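Long-range contacts in lovastatin nonaketide synthase, polyketide synthase component (Aspergillus terreus, PDB 7CPX), which catalyses, together with lovC, assembly of the nonaketide dihydromonacolin L, the lovastatin precursor, by repeated condensation of malonyl units with selective methylation, reduction and dehydration: residues 1060-1065 with 1080-1085; 1758-1763 with 1797-1802; 327-332 with 400-405. The protein carries 2 engineered substitutions. One frame throughout, in Å; residues are numbered along the deposited sequence.

The three interactions lie in separate parts of one long subunit of the homodimer and touch nowhere. Interaction 3 comes first along the chain, in the ketosynthase, interaction 1 in the dehydratase and interaction 2 in a sheet further on. Centres of interactions 3 and 1 are about 56 Å apart, those of 1 and 2 about 70 Å, and those of 2 and 3 about 96 Å. Interaction 3 alone approaches an annotated active site: the side chain of Asp328 is about 6 Å from that of His320, a predicted ketosynthase catalytic residue. Interaction 1 pairs antiparallel strands of a hotdog fold, interaction 2 pairs parallel strands, and interaction 3 packs a helix against a loop.

Interaction 1: 1060-1065 with 1080-1085; sequences ISFKID and GQLALT
Strands 1060-1065 and 1080-1085 run antiparallel, their axes 139° apart, with Ile1060 opposite Leu1082 and Phe1062 opposite Gly1080 in hydrogen-bonded pairs and Ser1061 opposite Gln1081 in the non-hydrogen-bonded pair between them. Ile1060 N gives a bond of 2.9 Å to Leu1082 O, and Phe1062 N one of 2.9 Å to Gly1080 O; each is returned by the partner's own N-H. The Phe1062 ring is the main side-chain element. With CG set between the backbone N and the carbonyl carbon (chi1 75°), it folds across to the other strand and lies over Gly1080, whose N stands 3.7 Å above the ring plane over its centre. A glycine beneath an aromatic ring in this way is the cross-strand pairing known as aromatic rescue of glycine. Leu1082 meets the same side chain at about a right angle, its CD1 lying 3.6 Å from Phe1062 CD2. Further along the same face the Ile1060 and Leu1084 side chains also cross, Ile1060 CD1 resting 3.8 Å from Leu1084 CD2. Ser1061 and Gln1081 occupy the other face, where Ser1061 OG donates to Gln1081 OE1; the model makes this bond implausibly short, so its length is doubtful. The Gln1081 chain, bent at chi2, turns its amide oxygen toward the Ser1061 side chain. Ile1009, Ala1002 and Ala1006 of helix 995-1012 pack against Ile1060, Phe1062 and Leu1084 respectively, so the apolar face meets the central helix of the predicted N-terminal hotdog fold. On the same face as Ser1061, Lys1063 reaches the second subunit, its NZ hydrogen-bonded to Val1048 O of that subunit. The hairpin thus divides its chemistry between two faces: an aromatic and aliphatic layer joins the buried core, while the reverse carries polar groups, Ser1061 beside Gln1081 and the lysine bond between subunits.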
loop_
_atom_site.group_PDB
_atom_site.type_symbol
_atom_site.label_atom_id
_atom_site.label_comp_id
_atom_site.label_asym_id
_atom_site.label_seq_id
_atom_site.Cartn_x
_atom_site.Cartn_y
_atom_site.Cartn_z
ATOM N N ILE A 1060 -13.653 1.688 7.316
ATOM C CA ILE A 1060 -12.330 1.790 6.711
ATOM C C ILE A 1060 -11.265 1.879 7.794
ATOM O O ILE A 1060 -11.144 2.901 8.471
ATOM C CB ILE A 1060 -12.244 3.018 5.784
ATOM C CG1 ILE A 1060 -13.488 3.122 4.901
ATOM C CG2 ILE A 1060 -10.993 2.951 4.929
ATOM C CD1 ILE A 1060 -13.501 4.349 4.025
ATOM N N SER A 1061 -10.475 0.825 7.955
ATOM C CA SER A 1061 -9.348 0.900 8.873
ATOM C C SER A 1061 -8.236 1.732 8.249
ATOM O O SER A 1061 -7.784 1.455 7.137
ATOM C CB SER A 1061 -8.838 -0.501 9.205
ATOM O OG SER A 1061 -9.860 -1.292 9.785
ATOM N N PHE A 1062 -7.790 2.758 8.971
ATOM C CA PHE A 1062 -6.805 3.687 8.444
ATOM C C PHE A 1062 -5.606 3.744 9.376
ATOM O O PHE A 1062 -5.735 3.601 10.594
ATOM C CB PHE A 1062 -7.396 5.092 8.250
ATOM C CG PHE A 1062 -7.588 5.857 9.529
ATOM C CD1 PHE A 1062 -6.600 6.699 9.996
ATOM C CD2 PHE A 1062 -8.761 5.747 10.252
ATOM C CE1 PHE A 1062 -6.767 7.409 11.165
ATOM C CE2 PHE A 1062 -8.937 6.458 11.423
ATOM C CZ PHE A 1062 -7.937 7.289 11.881
ATOM N N LYS A 1063 -4.434 3.942 8.777
ATOM C CA LYS A 1063 -3.170 4.001 9.504
ATOM C C LYS A 1063 -2.283 5.030 8.822
ATOM O O LYS A 1063 -1.912 4.857 7.657
ATOM C CB LYS A 1063 -2.482 2.636 9.536
ATOM C CG LYS A 1063 -3.338 1.514 10.088
ATOM C CD LYS A 1063 -2.606 0.186 10.025
ATOM C CE LYS A 1063 -3.491 -0.962 10.474
ATOM N NZ LYS A 1063 -3.926 -0.807 11.888
ATOM N N ILE A 1064 -1.953 6.100 9.539
ATOM C CA ILE A 1064 -0.987 7.089 9.066
ATOM C C ILE A 1064 0.368 6.624 9.588
ATOM O O ILE A 1064 0.720 6.842 10.747
ATOM C CB ILE A 1064 -1.329 8.503 9.530
ATOM C CG1 ILE A 1064 -2.605 9.009 8.859
ATOM C CG2 ILE A 1064 -0.176 9.442 9.236
ATOM C CD1 ILE A 1064 -3.864 8.480 9.480
ATOM N N ASP A 1065 1.120 5.943 8.730
ATOM C CA ASP A 1065 2.489 5.585 9.051
ATOM C C ASP A 1065 3.408 6.769 8.787
ATOM O O ASP A 1065 3.216 7.529 7.835
ATOM C CB ASP A 1065 2.932 4.384 8.221
ATOM C CG ASP A 1065 1.962 3.224 8.314
ATOM O OD1 ASP A 1065 1.335 3.056 9.381
ATOM O OD2 ASP A 1065 1.826 2.478 7.321
ATOM N N GLY A 1080 -6.662 4.113 13.305
ATOM C CA GLY A 1080 -8.051 4.182 13.721
ATOM C C GLY A 1080 -8.958 3.560 12.678
ATOM O O GLY A 1080 -8.499 2.855 11.779
ATOM N N GLN A 1081 -10.250 3.849 12.806
ATOM C CA GLN A 1081 -11.254 3.395 11.858
ATOM C C GLN A 1081 -12.069 4.594 11.404
ATOM O O GLN A 1081 -12.128 5.616 12.084
ATOM C CB GLN A 1081 -12.184 2.341 12.473
ATOM C CG GLN A 1081 -11.499 1.372 13.421
ATOM C CD GLN A 1081 -10.471 0.505 12.729
ATOM O OE1 GLN A 1081 -10.599 0.198 11.545
ATOM N NE2 GLN A 1081 -9.441 0.106 13.465
ATOM N N LEU A 1082 -12.700 4.459 10.245
ATOM C CA LEU A 1082 -13.594 5.470 9.704
ATOM C C LEU A 1082 -14.936 4.824 9.406
ATOM O O LEU A 1082 -14.994 3.789 8.739
ATOM C CB LEU A 1082 -13.019 6.096 8.433
ATOM C CG LEU A 1082 -11.746 6.921 8.597
ATOM C CD1 LEU A 1082 -10.783 6.646 7.462
ATOM C CD2 LEU A 1082 -12.086 8.394 8.643
ATOM N N ALA A 1083 -16.006 5.438 9.891
ATOM C CA ALA A 1083 -17.368 4.992 9.633
ATOM C C ALA A 1083 -18.061 6.087 8.837
ATOM O O ALA A 1083 -18.386 7.147 9.379
ATOM C CB ALA A 1083 -18.109 4.693 10.933
ATOM N N LEU A 1084 -18.272 5.837 7.554
ATOM C CA LEU A 1084 -18.868 6.807 6.652
ATOM C C LEU A 1084 -20.326 6.435 6.427
ATOM O O LEU A 1084 -20.623 5.328 5.967
ATOM C CB LEU A 1084 -18.124 6.842 5.319
ATOM C CG LEU A 1084 -16.707 7.415 5.255
ATOM C CD1 LEU A 1084 -15.815 6.832 6.329
ATOM C CD2 LEU A 1084 -16.124 7.135 3.882
ATOM N N THR A 1085 -21.224 7.351 6.774
ATOM C CA THR A 1085 -22.615 7.278 6.353
ATOM C C THR A 1085 -22.717 8.009 5.022
ATOM O O THR A 1085 -22.463 9.216 4.956
ATOM C CB THR A 1085 -23.540 7.904 7.395
ATOM O OG1 THR A 1085 -23.369 7.237 8.652
ATOM C CG2 THR A 1085 -24.996 7.797 6.961
#

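Interaction 2: 1758-1763 with 1797-1802; sequences VLDVDA and EVSWCK
Asp1762 has CG between its backbone N and carbonyl carbon (chi1 57°), which turns the carboxylate across to the end of strand 1797-1801, where Lys1802 N donates to Asp1762 OD2 over 2.9 Å. The bond is nearly straight (167°) and reaches the syn side of OD2, from somewhat out of the carboxylate plane. In Trp1800 the indole extends away from the backbone N (chi1 -176°), side by side with Val1761; Val1761 CG1 lies 3.7 Å from Trp1800 CD1. Asp1762 OD1 stands at the indole edge, 4.1 Å from Trp1800 CD1. Leu1759 CD2 shares this face, reaching Val1798 CG1 at 4.0 Å. On the reverse face Val1758 CG2 packs alongside the aliphatic part of Glu1797, 3.5 Å from its CB, while the Glu1797 carboxylate forms salt bridges with Arg1745, Arg1748 and Arg2423. Asp1760, on that same face, is turned to other partners, accepting from Ala1730 N and Thr1727 OG1. The parallel backbone ladder includes Val1798 N to Val1758 O, 2.8 Å, and Asp1762 N to Trp1800 O, 2.9 Å. The chain between the strands passes through helix 1775-1784, which packs on Leu1759 and Trp1800, making this a beta-alpha-beta crossover between adjacent parallel strands. Such a crossover is characteristic of Rossmann-like sheets, and contacts with Val2393, Leu2394 and Arg2423 of the ketoreductase are consistent with the structural subdomain that accompanies the catalytic one in polyketide and fatty acid synthases.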
loop_
_atom_site.group_PDB
_atom_site.type_symbol
_atom_site.label_atom_id
_atom_site.label_comp_id
_atom_site.label_asym_id
_atom_site.label_seq_id
_atom_site.Cartn_x
_atom_site.Cartn_y
_atom_site.Cartn_z
ATOM N N VAL A 1758 5.682 37.608 67.731
ATOM C CA VAL A 1758 4.494 37.214 68.476
ATOM C C VAL A 1758 4.834 35.980 69.295
ATOM O O VAL A 1758 5.477 35.048 68.797
ATOM C CB VAL A 1758 3.293 36.940 67.545
ATOM C CG1 VAL A 1758 3.127 38.073 66.549
ATOM C CG2 VAL A 1758 3.461 35.613 66.830
ATOM N N LEU A 1759 4.406 35.977 70.552
ATOM C CA LEU A 1759 4.679 34.891 71.485
ATOM C C LEU A 1759 3.345 34.379 72.010
ATOM O O LEU A 1759 2.684 35.056 72.805
ATOM C CB LEU A 1759 5.576 35.367 72.624
ATOM C CG LEU A 1759 6.825 34.523 72.874
ATOM C CD1 LEU A 1759 7.752 35.228 73.847
ATOM C CD2 LEU A 1759 6.446 33.148 73.396
ATOM N N ASP A 1760 2.949 33.193 71.557
ATOM C CA ASP A 1760 1.698 32.579 71.977
ATOM C C ASP A 1760 1.981 31.618 73.125
ATOM O O ASP A 1760 2.755 30.668 72.971
ATOM C CB ASP A 1760 1.037 31.845 70.810
ATOM C CG ASP A 1760 -0.368 31.383 71.136
ATOM O OD1 ASP A 1760 -0.899 31.795 72.189
ATOM O OD2 ASP A 1760 -0.941 30.608 70.343
ATOM N N VAL A 1761 1.348 31.861 74.267
ATOM C CA VAL A 1761 1.569 31.091 75.483
ATOM C C VAL A 1761 0.281 30.347 75.801
ATOM O O VAL A 1761 -0.767 30.969 76.012
ATOM C CB VAL A 1761 1.986 31.996 76.651
ATOM C CG1 VAL A 1761 2.417 31.165 77.842
ATOM C CG2 VAL A 1761 3.097 32.938 76.218
ATOM N N ASP A 1762 0.359 29.016 75.836
ATOM C CA ASP A 1762 -0.805 28.222 76.208
ATOM C C ASP A 1762 -1.280 28.543 77.616
ATOM O O ASP A 1762 -2.477 28.416 77.902
ATOM C CB ASP A 1762 -0.481 26.732 76.090
ATOM C CG ASP A 1762 0.712 26.326 76.930
ATOM O OD1 ASP A 1762 1.330 27.213 77.556
ATOM O OD2 ASP A 1762 1.034 25.120 76.964
ATOM N N ALA A 1763 -0.374 28.953 78.500
ATOM C CA ALA A 1763 -0.736 29.349 79.858
ATOM C C ALA A 1763 0.262 30.404 80.313
ATOM O O ALA A 1763 1.448 30.104 80.480
ATOM C CB ALA A 1763 -0.741 28.149 80.800
ATOM N N GLU A 1797 7.762 34.291 64.819
ATOM C CA GLU A 1797 6.564 33.929 65.568
ATOM C C GLU A 1797 6.851 32.699 66.412
ATOM O O GLU A 1797 7.058 31.608 65.874
ATOM C CB GLU A 1797 5.384 33.672 64.627
ATOM C CG GLU A 1797 5.019 34.866 63.762
ATOM C CD GLU A 1797 3.790 34.616 62.912
ATOM O OE1 GLU A 1797 3.243 33.494 62.972
ATOM O OE2 GLU A 1797 3.369 35.540 62.185
ATOM N N VAL A 1798 6.845 32.880 67.729
ATOM C CA VAL A 1798 7.139 31.817 68.679
ATOM C C VAL A 1798 5.867 31.476 69.439
ATOM O O VAL A 1798 4.950 32.295 69.559
ATOM C CB VAL A 1798 8.266 32.234 69.646
ATOM C CG1 VAL A 1798 8.564 31.123 70.636
ATOM C CG2 VAL A 1798 9.514 32.613 68.868
ATOM N N SER A 1799 5.814 30.249 69.952
ATOM C CA SER A 1799 4.694 29.780 70.757
ATOM C C SER A 1799 5.234 29.053 71.977
ATOM O O SER A 1799 6.032 28.123 71.843
ATOM C CB SER A 1799 3.785 28.854 69.945
ATOM O OG SER A 1799 2.737 28.337 70.745
ATOM N N TRP A 1800 4.800 29.472 73.161
ATOM C CA TRP A 1800 5.221 28.850 74.411
ATOM C C TRP A 1800 4.196 27.785 74.779
ATOM O O TRP A 1800 3.070 28.106 75.170
ATOM C CB TRP A 1800 5.358 29.887 75.521
ATOM C CG TRP A 1800 5.889 29.320 76.798
ATOM C CD1 TRP A 1800 5.165 28.757 77.807
ATOM C CD2 TRP A 1800 7.259 29.258 77.204
ATOM N NE1 TRP A 1800 6.000 28.350 78.818
ATOM C CE2 TRP A 1800 7.292 28.646 78.472
ATOM C CE3 TRP A 1800 8.462 29.662 76.620
ATOM C CZ2 TRP A 1800 8.480 28.428 79.164
ATOM C CZ3 TRP A 1800 9.639 29.445 77.308
ATOM C CH2 TRP A 1800 9.640 28.834 78.567
ATOM N N CYS A 1801 4.588 26.521 74.652
ATOM C CA CYS A 1801 3.704 25.397 74.910
ATOM C C CYS A 1801 4.414 24.386 75.794
ATOM O O CYS A 1801 5.606 24.115 75.610
ATOM C CB CYS A 1801 3.270 24.730 73.605
ATOM S SG CYS A 1801 2.782 25.895 72.314
ATOM N N LYS A 1802 3.677 23.835 76.757
ATOM C CA LYS A 1802 4.209 22.810 77.653
ATOM C C LYS A 1802 5.496 23.279 78.325
ATOM O O LYS A 1802 6.398 22.485 78.599
ATOM C CB LYS A 1802 4.439 21.498 76.901
ATOM C CG LYS A 1802 3.192 20.959 76.222
ATOM C CD LYS A 1802 3.465 19.650 75.500
ATOM C CE LYS A 1802 2.208 19.117 74.831
ATOM N NZ LYS A 1802 2.442 17.816 74.146
#

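Interaction 3: 327-332 with 400-405; sequences GDPQEA and PRVAPF
Ala332 N bonds Asp328 O over 2.9 Å within the first turns of helix 327-339, and both residues touch Val402 of the facing loop, no hydrogen bond crossing between the segments. Val402 inserts its two methyls against the helix: CG1, set opposite the backbone N (chi1 177°), is 3.5 Å from Ala332 CB, while CG2 lies 3.8 Å from Pro329 CA and also nears Asp328 CB. Pro329 presents its ring to Arg401, with Pro329 CG 3.5 Å from Arg401 CB. The arginine chain, bent at chi3, then carries its guanidinium round until Pro329 CG lies over one of its faces. At the other end Phe405 closes the contact. Its CB is 3.5 Å from Ala332 O, and ring atom CD2 is 3.8 Å from Pro329 O, so the side chain spans backbone oxygens one helical turn apart. The Asp328 carboxylate turns to other partners, accepting from Trp235 N and weakly from Gly323 N, while Trp235 also packs on Val402. Glu331 accepts from Gly321 N, next to His320, a predicted catalytic histidine. In the thiolase-type ketosynthase fold, the loop 400-405, between strands 388-389 and 409-410, packs on helix 327-339 through Val402 and Phe405, with Phe405 continuing onto Glu333 and Ala336, while Glu331 meets Asn432 and Phe434 of strand 428-435.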
loop_
_atom_site.group_PDB
_atom_site.type_symbol
_atom_site.label_atom_id
_atom_site.label_comp_id
_atom_site.label_asym_id
_atom_site.label_seq_id
_atom_site.Cartn_x
_atom_site.Cartn_y
_atom_site.Cartn_z
ATOM N N GLY A 327 21.185 32.364 -17.430
ATOM C CA GLY A 327 21.901 31.873 -18.589
ATOM C C GLY A 327 21.808 32.793 -19.788
ATOM O O GLY A 327 22.796 32.998 -20.498
ATOM N N ASP A 328 20.623 33.354 -20.023
ATOM C CA ASP A 328 20.444 34.243 -21.169
ATOM C C ASP A 328 21.411 35.418 -21.146
ATOM O O ASP A 328 21.999 35.727 -22.197
ATOM C CB ASP A 328 18.990 34.722 -21.222
ATOM C CG ASP A 328 18.038 33.644 -21.700
ATOM O OD1 ASP A 328 18.485 32.496 -21.895
ATOM O OD2 ASP A 328 16.840 33.947 -21.881
ATOM N N PRO A 329 21.610 36.122 -20.027
ATOM C CA PRO A 329 22.601 37.211 -20.031
ATOM C C PRO A 329 23.996 36.742 -20.395
ATOM O O PRO A 329 24.717 37.448 -21.111
ATOM C CB PRO A 329 22.536 37.748 -18.595
ATOM C CG PRO A 329 21.212 37.309 -18.076
ATOM C CD PRO A 329 20.941 35.993 -18.722
ATOM N N GLN A 330 24.397 35.560 -19.925
ATOM C CA GLN A 330 25.711 35.036 -20.276
ATOM C C GLN A 330 25.823 34.818 -21.777
ATOM O O GLN A 330 26.836 35.169 -22.392
ATOM C CB GLN A 330 25.970 33.728 -19.527
ATOM C CG GLN A 330 25.972 33.863 -18.013
ATOM C CD GLN A 330 27.240 34.499 -17.480
ATOM O OE1 GLN A 330 28.199 34.716 -18.220
ATOM N NE2 GLN A 330 27.253 34.799 -16.187
ATOM N N GLU A 331 24.784 34.244 -22.386
ATOM C CA GLU A 331 24.806 34.011 -23.825
ATOM C C GLU A 331 24.843 35.322 -24.596
ATOM O O GLU A 331 25.565 35.443 -25.593
ATOM C CB GLU A 331 23.588 33.192 -24.239
ATOM C CG GLU A 331 23.546 32.880 -25.719
ATOM C CD GLU A 331 22.430 31.929 -26.074
ATOM O OE1 GLU A 331 21.432 31.873 -25.327
ATOM O OE2 GLU A 331 22.555 31.232 -27.101
ATOM N N ALA A 332 24.057 36.308 -24.163
ATOM C CA ALA A 332 24.063 37.598 -24.841
ATOM C C ALA A 332 25.433 38.252 -24.749
ATOM O O ALA A 332 25.932 38.812 -25.732
ATOM C CB ALA A 332 22.992 38.510 -24.247
ATOM N N PRO A 400 16.489 43.239 -18.384
ATOM C CA PRO A 400 17.486 44.222 -17.935
ATOM C C PRO A 400 18.893 43.661 -17.885
ATOM O O PRO A 400 19.854 44.390 -18.160
ATOM C CB PRO A 400 16.986 44.619 -16.539
ATOM C CG PRO A 400 15.536 44.293 -16.541
ATOM C CD PRO A 400 15.393 43.087 -17.411
ATOM N N ARG A 401 19.042 42.382 -17.540
ATOM C CA ARG A 401 20.369 41.780 -17.495
ATOM C C ARG A 401 20.955 41.622 -18.891
ATOM O O ARG A 401 22.179 41.648 -19.056
ATOM C CB ARG A 401 20.303 40.422 -16.796
ATOM C CG ARG A 401 19.534 40.431 -15.486
ATOM C CD ARG A 401 19.575 39.073 -14.807
ATOM N NE ARG A 401 20.890 38.782 -14.247
ATOM C CZ ARG A 401 21.213 37.648 -13.642
ATOM N NH1 ARG A 401 20.345 36.658 -13.517
ATOM N NH2 ARG A 401 22.440 37.503 -13.149
ATOM N N VAL A 402 20.100 41.454 -19.902
ATOM C CA VAL A 402 20.567 41.292 -21.274
ATOM C C VAL A 402 20.714 42.621 -22.003
ATOM O O VAL A 402 21.408 42.681 -23.030
ATOM C CB VAL A 402 19.610 40.375 -22.058
ATOM C CG1 VAL A 402 20.045 40.267 -23.505
ATOM C CG2 VAL A 402 19.553 39.002 -21.418
ATOM N N ALA A 403 20.091 43.687 -21.504
ATOM C CA ALA A 403 20.156 44.971 -22.196
ATOM C C ALA A 403 21.582 45.438 -22.456
ATOM O O ALA A 403 21.846 45.930 -23.567
ATOM C CB ALA A 403 19.384 46.024 -21.394
ATOM N N PRO A 404 22.528 45.327 -21.517
ATOM C CA PRO A 404 23.884 45.829 -21.800
ATOM C C PRO A 404 24.504 45.210 -23.040
ATOM O O PRO A 404 25.225 45.894 -23.776
ATOM C CB PRO A 404 24.664 45.460 -20.530
ATOM C CG PRO A 404 23.633 45.314 -19.472
ATOM C CD PRO A 404 22.419 44.776 -20.157
ATOM N N PHE A 405 24.245 43.929 -23.288
ATOM C CA PHE A 405 24.804 43.221 -24.429
ATOM C C PHE A 405 23.859 43.207 -25.625
ATOM O O PHE A 405 24.164 42.569 -26.637
ATOM C CB PHE A 405 25.160 41.790 -24.025
ATOM C CG PHE A 405 25.703 41.677 -22.631
ATOM C CD1 PHE A 405 27.001 42.060 -22.345
ATOM C CD2 PHE A 405 24.912 41.195 -21.604
ATOM C CE1 PHE A 405 27.501 41.961 -21.061
ATOM C CE2 PHE A 405 25.405 41.093 -20.318
ATOM C CZ PHE A 405 26.701 41.476 -20.045
#